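Local coordinates for protein nidogen (PDB 1NPE) that is a basement-membrane glycoprotein, also called entactin, whose six-bladed YWTD beta-propeller domain probably binds laminin, at residues L78-G83 with T96-D101; T119-P124 with L136-W141. All blocks are in the same frame, centred on the assembly; numbering follows the deposited sequence.

Contact 1. Residues L78-G83 with T96-D101; sequences LGSPEG and TDSQLD. With CD (cadmium ion), chain C.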
ATOM      1  N   LEU A  78       0.126  12.866   7.171  1.00 23.90           N
ATOM      2  CA  LEU A  78       0.043  11.758   6.229  1.00 22.06           C
ATOM      3  C   LEU A  78       0.519  10.484   6.890  1.00 20.75           C
ATOM      4  O   LEU A  78       1.493  10.503   7.647  1.00 21.09           O
ATOM      5  CB  LEU A  78       0.923  12.012   5.006  1.00 23.41           C
ATOM      6  CG  LEU A  78       0.349  12.702   3.773  1.00 25.65           C
ATOM      7  CD1 LEU A  78       1.448  12.775   2.720  1.00 24.37           C
ATOM      8  CD2 LEU A  78      -0.864  11.942   3.240  1.00 22.78           C
ATOM      9  N   GLY A  79      -0.157   9.380   6.578  1.00 18.89           N
ATOM     10  CA  GLY A  79       0.213   8.090   7.126  1.00 16.86           C
ATOM     11  C   GLY A  79       0.951   7.271   6.078  1.00 17.45           C
ATOM     12  O   GLY A  79       2.163   7.428   5.891  1.00 15.89           O
ATOM     13  N   SER A  80       0.207   6.421   5.373  1.00 17.72           N
ATOM     14  CA  SER A  80       0.761   5.562   4.328  1.00 16.45           C
ATOM     15  C   SER A  80      -0.065   5.662   3.033  1.00 15.84           C
ATOM     16  O   SER A  80      -0.904   4.805   2.748  1.00 14.82           O
ATOM     17  CB  SER A  80       0.803   4.110   4.815  1.00 14.98           C
ATOM     18  OG  SER A  80       1.492   3.283   3.897  1.00 15.65           O
ATOM     19  N   PRO A  81       0.170   6.717   2.235  1.00 15.75           N
ATOM     20  CA  PRO A  81      -0.558   6.917   0.969  1.00 15.86           C
ATOM     21  C   PRO A  81      -0.101   5.875  -0.053  1.00 15.49           C
ATOM     22  O   PRO A  81       1.075   5.814  -0.399  1.00 16.58           O
ATOM     23  CB  PRO A  81      -0.183   8.348   0.576  1.00 13.04           C
ATOM     24  CG  PRO A  81       1.211   8.489   1.115  1.00 17.67           C
ATOM     25  CD  PRO A  81       1.151   7.793   2.471  1.00 16.05           C
ATOM     26  N   GLU A  82      -1.028   5.047  -0.520  1.00 14.18           N
ATOM     27  CA  GLU A  82      -0.669   3.978  -1.440  1.00 13.72           C
ATOM     28  C   GLU A  82      -1.409   3.909  -2.763  1.00 14.21           C
ATOM     29  O   GLU A  82      -1.164   3.009  -3.564  1.00 15.48           O
ATOM     30  CB  GLU A  82      -0.804   2.643  -0.726  1.00 15.30           C
ATOM     31  CG  GLU A  82       0.164   2.476   0.421  1.00 14.80           C
ATOM     32  CD  GLU A  82      -0.110   1.236   1.212  1.00 12.51           C
ATOM     33  OE1 GLU A  82      -0.528   0.223   0.619  1.00 16.51           O
ATOM     34  OE2 GLU A  82       0.092   1.271   2.434  1.00 15.79           O
ATOM     35  N   GLY A  83      -2.328   4.839  -2.969  1.00 13.37           N
ATOM     36  CA  GLY A  83      -3.094   4.883  -4.198  1.00 13.46           C
ATOM     37  C   GLY A  83      -3.541   6.316  -4.385  1.00 14.28           C
ATOM     38  O   GLY A  83      -3.836   7.001  -3.414  1.00 15.15           O
ATOM     39  N   THR A  96      -5.670   6.973  -0.986  1.00 12.13           N
ATOM     40  CA  THR A  96      -5.914   6.053   0.108  1.00 11.63           C
ATOM     41  C   THR A  96      -4.754   6.154   1.085  1.00 12.18           C
ATOM     42  O   THR A  96      -3.618   6.416   0.691  1.00 13.56           O
ATOM     43  CB  THR A  96      -6.002   4.596  -0.390  1.00 13.26           C
ATOM     44  OG1 THR A  96      -4.795   4.256  -1.093  1.00 15.43           O
ATOM     45  CG2 THR A  96      -7.200   4.427  -1.317  1.00 12.46           C
ATOM     46  N   ASP A  97      -5.052   5.961   2.362  1.00 12.43           N
ATOM     47  CA  ASP A  97      -4.054   6.001   3.415  1.00 11.56           C
ATOM     48  C   ASP A  97      -4.397   4.823   4.311  1.00 12.13           C
ATOM     49  O   ASP A  97      -5.404   4.847   5.014  1.00 13.08           O
ATOM     50  CB  ASP A  97      -4.146   7.318   4.190  1.00 12.37           C
ATOM     51  CG  ASP A  97      -3.039   7.476   5.214  1.00 14.29           C
ATOM     52  OD1 ASP A  97      -2.669   6.482   5.880  1.00 13.40           O
ATOM     53  OD2 ASP A  97      -2.542   8.607   5.364  1.00 16.67           O
ATOM     54  N   SER A  98      -3.557   3.796   4.275  1.00 11.81           N
ATOM     55  CA  SER A  98      -3.773   2.581   5.051  1.00 13.80           C
ATOM     56  C   SER A  98      -3.269   2.620   6.494  1.00 13.92           C
ATOM     57  O   SER A  98      -3.365   1.622   7.218  1.00 14.86           O
ATOM     58  CB  SER A  98      -3.160   1.390   4.319  1.00 12.87           C
ATOM     59  OG  SER A  98      -1.765   1.575   4.180  1.00 14.82           O
ATOM     60  N   GLN A  99      -2.704   3.755   6.896  1.00 15.73           N
ATOM     61  CA  GLN A  99      -2.202   3.943   8.257  1.00 18.11           C
ATOM     62  C   GLN A  99      -3.242   4.759   9.025  1.00 18.37           C
ATOM     63  O   GLN A  99      -3.754   4.301  10.048  1.00 18.57           O
ATOM     64  CB  GLN A  99      -0.856   4.665   8.244  1.00 20.22           C
ATOM     65  CG  GLN A  99      -0.161   4.738   9.594  1.00 25.05           C
ATOM     66  CD  GLN A  99       1.214   5.380   9.496  1.00 29.05           C
ATOM     67  OE1 GLN A  99       2.104   4.868   8.808  1.00 30.56           O
ATOM     68  NE2 GLN A  99       1.390   6.516  10.170  1.00 29.54           N
ATOM     69  N   LEU A 100      -3.559   5.952   8.519  1.00 17.09           N
ATOM     70  CA  LEU A 100      -4.565   6.827   9.129  1.00 17.96           C
ATOM     71  C   LEU A 100      -5.986   6.341   8.819  1.00 18.01           C
ATOM     72  O   LEU A 100      -6.966   6.904   9.304  1.00 19.05           O
ATOM     73  CB  LEU A 100      -4.403   8.264   8.639  1.00 17.15           C
ATOM     74  CG  LEU A 100      -3.107   8.943   9.071  1.00 18.98           C
ATOM     75  CD1 LEU A 100      -3.116  10.384   8.598  1.00 20.72           C
ATOM     76  CD2 LEU A 100      -2.983   8.876  10.587  1.00 19.50           C
ATOM     77  N   ASP A 101      -6.071   5.313   7.980  1.00 18.09           N
ATOM     78  CA  ASP A 101      -7.327   4.688   7.587  1.00 19.33           C
ATOM     79  C   ASP A 101      -8.351   5.619   6.975  1.00 19.27           C
ATOM     80  O   ASP A 101      -9.462   5.780   7.482  1.00 18.40           O
ATOM     81  CB  ASP A 101      -7.920   3.903   8.761  1.00 20.78           C
ATOM     82  CG  ASP A 101      -7.034   2.735   9.184  1.00 22.91           C
ATOM     83  OD1 ASP A 101      -6.178   2.308   8.378  1.00 24.23           O
ATOM     84  OD2 ASP A 101      -7.181   2.255  10.326  1.00 25.81           O
TER
HETATM   85 CD    CD C5001      -4.994   0.591   8.625  1.00 25.29          CD
HETATM   86  O   HOH W   1      -3.317   1.521  10.493  1.00 21.40           O
HETATM   87  O   HOH W   2      -6.336  -0.592  10.340  1.00 24.75           O
HETATM   88  O   HOH W   3      -3.312  -1.346   8.057  1.00 16.80           O
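Asp97 OD1 is gripped by three backbone N-H groups: Ser80 N across the contact at 2.9 Å, and Gln99 N and Leu100 N of its own loop. Asp97 is the aspartate of the YWTD-type motif, which reads FWTD in this beta-propeller blade, at the end of strand 92-97, and the bond from Gln99 N makes an Asx turn. With CG anti to the backbone N (chi1 -174°), the carboxylate leans over to 78-83, where the syn lone pair of OD2 takes Gly79 N at 2.8 Å while Ser80 N meets OD1 from above the plane. A CB on Gly79 would collide with Asp97 OD1 and Gln99 CB, which suits glycine to this place. Pro81, which has no N-H to offer, forms the antiparallel non-hydrogen-bonded pair with Asp97, flanked by Ser98 N to Ser80 O and Glu82 N to Thr96 O. Beyond it the carboxylate at the end of the extended Glu82 side chain holds two serines: Ser80 OG donates to the anti lone pair of OE2 at 2.9 Å. OE1 forms a salt bridge with Arg125, and a basic side chain of another protein's chain also bonds to Ser80 OG. Ser98 O and Asp101 OD1 bind cadmium, and Ser98 OG reaches Glu82 OE2 at 2.6 Å from above the carboxylate plane.

Contact 2. Residues T119-P124 with L136-W141; sequences TGLVNP and LYWTDW. With CD (cadmium ion), chain C.
Asp140 uses both carboxylate oxygens to hold the loop 119-124: OD2 takes Val122 N at 3.0 Å on its syn side in a nearly straight bond (168°), and OD1 takes Asn123 N at 2.8 Å from above the plane. Neither oxygen stops there, for OD1 also accepts from Asn142 N and OD2 lies 2.8 Å from a water that sits beside Gly120 O, itself bonded by Lys147. Asp140 CG stands anti to the backbone N (chi1 -175°), which carries the carboxylate from strand 135-140 to the loop's N-H groups. This is the YWTD aspartate of a propeller blade, pinning the loop that leads in from the preceding blade. Asn123 O accepts from Trp141 N at 3.0 Å, while Pro124, lacking an N-H, pairs with Asp140 at a non-hydrogen-bonded position. Over one face of the Trp141 indole lies Asn123, with CB 3.5 Å from the five-membered ring's centroid in a CH-pi contact and the amide stacked 6° from parallel. Trp141 NE1 donates to a water that in turn donates to Pro124 O. A leucine in place of Trp141 would probably leave the Asn123 amide without its flat partner and that water without its donor. Val122 O binds the cadmium ion at 2.3 Å, alongside Ser98 O and Asp101 OD1, its other protein ligands.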
ATOM      1  N   THR A 119     -14.070   5.623   7.968  1.00 20.06           N
ATOM      2  CA  THR A 119     -14.631   4.551   8.774  1.00 20.03           C
ATOM      3  C   THR A 119     -14.736   3.362   7.834  1.00 19.99           C
ATOM      4  O   THR A 119     -14.834   3.545   6.625  1.00 22.16           O
ATOM      5  CB  THR A 119     -16.029   4.913   9.349  1.00 21.63           C
ATOM      6  OG1 THR A 119     -16.913   5.296   8.289  1.00 20.57           O
ATOM      7  CG2 THR A 119     -15.917   6.051  10.353  1.00 20.71           C
ATOM      8  N   GLY A 120     -14.660   2.151   8.379  1.00 19.88           N
ATOM      9  CA  GLY A 120     -14.738   0.956   7.553  1.00 18.98           C
ATOM     10  C   GLY A 120     -13.525   0.753   6.644  1.00 19.15           C
ATOM     11  O   GLY A 120     -13.586  -0.008   5.676  1.00 20.93           O
ATOM     12  N   LEU A 121     -12.441   1.471   6.921  1.00 16.41           N
ATOM     13  CA  LEU A 121     -11.219   1.355   6.128  1.00 15.39           C
ATOM     14  C   LEU A 121     -10.113   0.807   7.005  1.00 13.68           C
ATOM     15  O   LEU A 121      -9.824   1.353   8.058  1.00 16.32           O
ATOM     16  CB  LEU A 121     -10.793   2.713   5.566  1.00 11.21           C
ATOM     17  CG  LEU A 121     -11.757   3.392   4.589  1.00 15.18           C
ATOM     18  CD1 LEU A 121     -11.252   4.786   4.266  1.00 10.67           C
ATOM     19  CD2 LEU A 121     -11.913   2.560   3.321  1.00 12.18           C
ATOM     20  N   VAL A 122      -9.502  -0.282   6.563  1.00 14.49           N
ATOM     21  CA  VAL A 122      -8.423  -0.918   7.306  1.00 13.53           C
ATOM     22  C   VAL A 122      -7.152  -0.935   6.457  1.00 14.02           C
ATOM     23  O   VAL A 122      -6.091  -0.521   6.912  1.00 16.55           O
ATOM     24  CB  VAL A 122      -8.827  -2.352   7.728  1.00 12.79           C
ATOM     25  CG1 VAL A 122      -7.633  -3.110   8.344  1.00  9.99           C
ATOM     26  CG2 VAL A 122      -9.981  -2.277   8.734  1.00 11.97           C
ATOM     27  N   ASN A 123      -7.267  -1.423   5.227  1.00 14.22           N
ATOM     28  CA  ASN A 123      -6.132  -1.474   4.310  1.00 13.17           C
ATOM     29  C   ASN A 123      -6.509  -0.992   2.902  1.00 12.73           C
ATOM     30  O   ASN A 123      -6.353  -1.721   1.923  1.00 13.95           O
ATOM     31  CB  ASN A 123      -5.532  -2.887   4.248  1.00 12.81           C
ATOM     32  CG  ASN A 123      -4.457  -3.128   5.314  1.00 14.83           C
ATOM     33  OD1 ASN A 123      -4.374  -4.207   5.895  1.00 15.28           O
ATOM     34  ND2 ASN A 123      -3.620  -2.132   5.550  1.00  9.99           N
ATOM     35  N   PRO A 124      -7.050   0.236   2.784  1.00 11.72           N
ATOM     36  CA  PRO A 124      -7.401   0.704   1.439  1.00 12.07           C
ATOM     37  C   PRO A 124      -6.104   0.814   0.649  1.00 11.83           C
ATOM     38  O   PRO A 124      -5.044   1.051   1.226  1.00 12.11           O
ATOM     39  CB  PRO A 124      -7.995   2.088   1.708  1.00 10.72           C
ATOM     40  CG  PRO A 124      -7.204   2.551   2.902  1.00 11.56           C
ATOM     41  CD  PRO A 124      -7.258   1.306   3.773  1.00 11.17           C
ATOM     42  N   LEU A 136     -16.297   6.984  -7.961  1.00 16.40           N
ATOM     43  CA  LEU A 136     -15.043   6.656  -7.294  1.00 14.66           C
ATOM     44  C   LEU A 136     -15.074   5.175  -6.920  1.00 14.94           C
ATOM     45  O   LEU A 136     -16.103   4.672  -6.465  1.00 16.08           O
ATOM     46  CB  LEU A 136     -14.914   7.506  -6.024  1.00 13.95           C
ATOM     47  CG  LEU A 136     -13.617   7.463  -5.216  1.00 15.65           C
ATOM     48  CD1 LEU A 136     -12.437   7.927  -6.069  1.00 15.12           C
ATOM     49  CD2 LEU A 136     -13.759   8.350  -4.001  1.00 15.96           C
ATOM     50  N   TYR A 137     -13.948   4.486  -7.103  1.00 14.23           N
ATOM     51  CA  TYR A 137     -13.836   3.058  -6.788  1.00 12.96           C
ATOM     52  C   TYR A 137     -12.524   2.765  -6.046  1.00 12.51           C
ATOM     53  O   TYR A 137     -11.476   3.321  -6.378  1.00 11.11           O
ATOM     54  CB  TYR A 137     -13.850   2.219  -8.076  1.00 13.01           C
ATOM     55  CG  TYR A 137     -15.014   2.486  -9.018  1.00 14.65           C
ATOM     56  CD1 TYR A 137     -14.898   3.409 -10.059  1.00 14.12           C
ATOM     57  CD2 TYR A 137     -16.221   1.797  -8.883  1.00 14.32           C
ATOM     58  CE1 TYR A 137     -15.954   3.636 -10.942  1.00 15.12           C
ATOM     59  CE2 TYR A 137     -17.278   2.016  -9.754  1.00 15.69           C
ATOM     60  CZ  TYR A 137     -17.140   2.938 -10.782  1.00 17.49           C
ATOM     61  OH  TYR A 137     -18.196   3.166 -11.639  1.00 18.61           O
ATOM     62  N   TRP A 138     -12.560   1.861  -5.074  1.00 13.37           N
ATOM     63  CA  TRP A 138     -11.337   1.522  -4.347  1.00 13.32           C
ATOM     64  C   TRP A 138     -11.339   0.113  -3.793  1.00 13.23           C
ATOM     65  O   TRP A 138     -12.388  -0.532  -3.719  1.00 12.44           O
ATOM     66  CB  TRP A 138     -11.079   2.516  -3.212  1.00 13.41           C
ATOM     67  CG  TRP A 138     -12.076   2.467  -2.086  1.00 14.44           C
ATOM     68  CD1 TRP A 138     -11.990   1.716  -0.942  1.00 13.88           C
ATOM     69  CD2 TRP A 138     -13.267   3.252  -1.961  1.00 13.14           C
ATOM     70  NE1 TRP A 138     -13.049   1.995  -0.113  1.00 15.01           N
ATOM     71  CE2 TRP A 138     -13.846   2.936  -0.712  1.00 15.24           C
ATOM     72  CE3 TRP A 138     -13.896   4.200  -2.778  1.00 12.10           C
ATOM     73  CZ2 TRP A 138     -15.030   3.540  -0.258  1.00 16.07           C
ATOM     74  CZ3 TRP A 138     -15.072   4.797  -2.329  1.00 14.08           C
ATOM     75  CH2 TRP A 138     -15.625   4.464  -1.079  1.00 14.64           C
ATOM     76  N   THR A 139     -10.149  -0.371  -3.439  1.00 13.11           N
ATOM     77  CA  THR A 139     -10.006  -1.699  -2.852  1.00 13.66           C
ATOM     78  C   THR A 139      -9.527  -1.540  -1.418  1.00 14.72           C
ATOM     79  O   THR A 139      -8.916  -0.529  -1.062  1.00 16.15           O
ATOM     80  CB  THR A 139      -8.961  -2.581  -3.583  1.00 12.89           C
ATOM     81  OG1 THR A 139      -7.639  -2.108  -3.293  1.00 14.41           O
ATOM     82  CG2 THR A 139      -9.182  -2.562  -5.076  1.00 12.18           C
ATOM     83  N   ASP A 140      -9.851  -2.524  -0.592  1.00 15.37           N
ATOM     84  CA  ASP A 140      -9.421  -2.548   0.799  1.00 16.30           C
ATOM     85  C   ASP A 140      -9.044  -4.005   0.996  1.00 14.74           C
ATOM     86  O   ASP A 140      -9.909  -4.875   1.046  1.00 15.44           O
ATOM     87  CB  ASP A 140     -10.558  -2.142   1.749  1.00 17.10           C
ATOM     88  CG  ASP A 140     -10.109  -2.049   3.216  1.00 18.87           C
ATOM     89  OD1 ASP A 140      -9.154  -2.740   3.622  1.00 18.38           O
ATOM     90  OD2 ASP A 140     -10.730  -1.289   3.982  1.00 20.14           O
ATOM     91  N   TRP A 141      -7.748  -4.277   1.078  1.00 15.44           N
ATOM     92  CA  TRP A 141      -7.304  -5.656   1.229  1.00 15.73           C
ATOM     93  C   TRP A 141      -7.394  -6.253   2.627  1.00 14.63           C
ATOM     94  O   TRP A 141      -6.755  -7.266   2.908  1.00 17.20           O
ATOM     95  CB  TRP A 141      -5.924  -5.873   0.590  1.00 12.47           C
ATOM     96  CG  TRP A 141      -4.837  -5.033   1.135  1.00 12.92           C
ATOM     97  CD1 TRP A 141      -4.451  -3.806   0.687  1.00 13.09           C
ATOM     98  CD2 TRP A 141      -3.933  -5.384   2.186  1.00 12.87           C
ATOM     99  NE1 TRP A 141      -3.353  -3.370   1.387  1.00 13.32           N
ATOM    100  CE2 TRP A 141      -3.010  -4.321   2.312  1.00 14.47           C
ATOM    101  CE3 TRP A 141      -3.806  -6.498   3.029  1.00 16.50           C
ATOM    102  CZ2 TRP A 141      -1.969  -4.335   3.253  1.00 16.34           C
ATOM    103  CZ3 TRP A 141      -2.767  -6.514   3.973  1.00 16.16           C
ATOM    104  CH2 TRP A 141      -1.864  -5.438   4.071  1.00 15.80           C
TER
HETATM  105 CD    CD C5001      -4.994   0.591   8.625  1.00 25.29          CD
HETATM  106  O   HOH W   4     -12.088  -2.535   6.028  1.00 22.95           O
HETATM  107  O   HOH W   5      -2.853  -0.700   1.734  1.00 18.44           O
HETATM  108  O   HOH W   2      -6.336  -0.592  10.340  1.00 24.75           O
HETATM  109  O   HOH W   3      -3.312  -1.346   8.057  1.00 16.80           O
HETATM  110  O   HOH W   1      -3.317   1.521  10.493  1.00 21.40           O

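Overall arrangement
Contacts 1 and 2 lie in successive blades of the propeller, their centres 10 Å apart. Both are largely buried; the few exposed residues are Gln99 in contact 1 and Gly120 and Val122 in contact 2. Each uses the aspartate of its YWTD-type motif to bind N-H groups of the loop entering its blade, opposite a proline. Contact 1 adds a glutamate-serine cluster beside another protein's chain, whereas contact 2 relies on an asparagine-tryptophan stack and bridging water. They also meet directly, for example where Asp101 CB packs against Leu121 O and Ser98 CB against Pro124 O. One cadmium ion joins them, taking two ligands from contact 1, one from contact 2 and three shared waters.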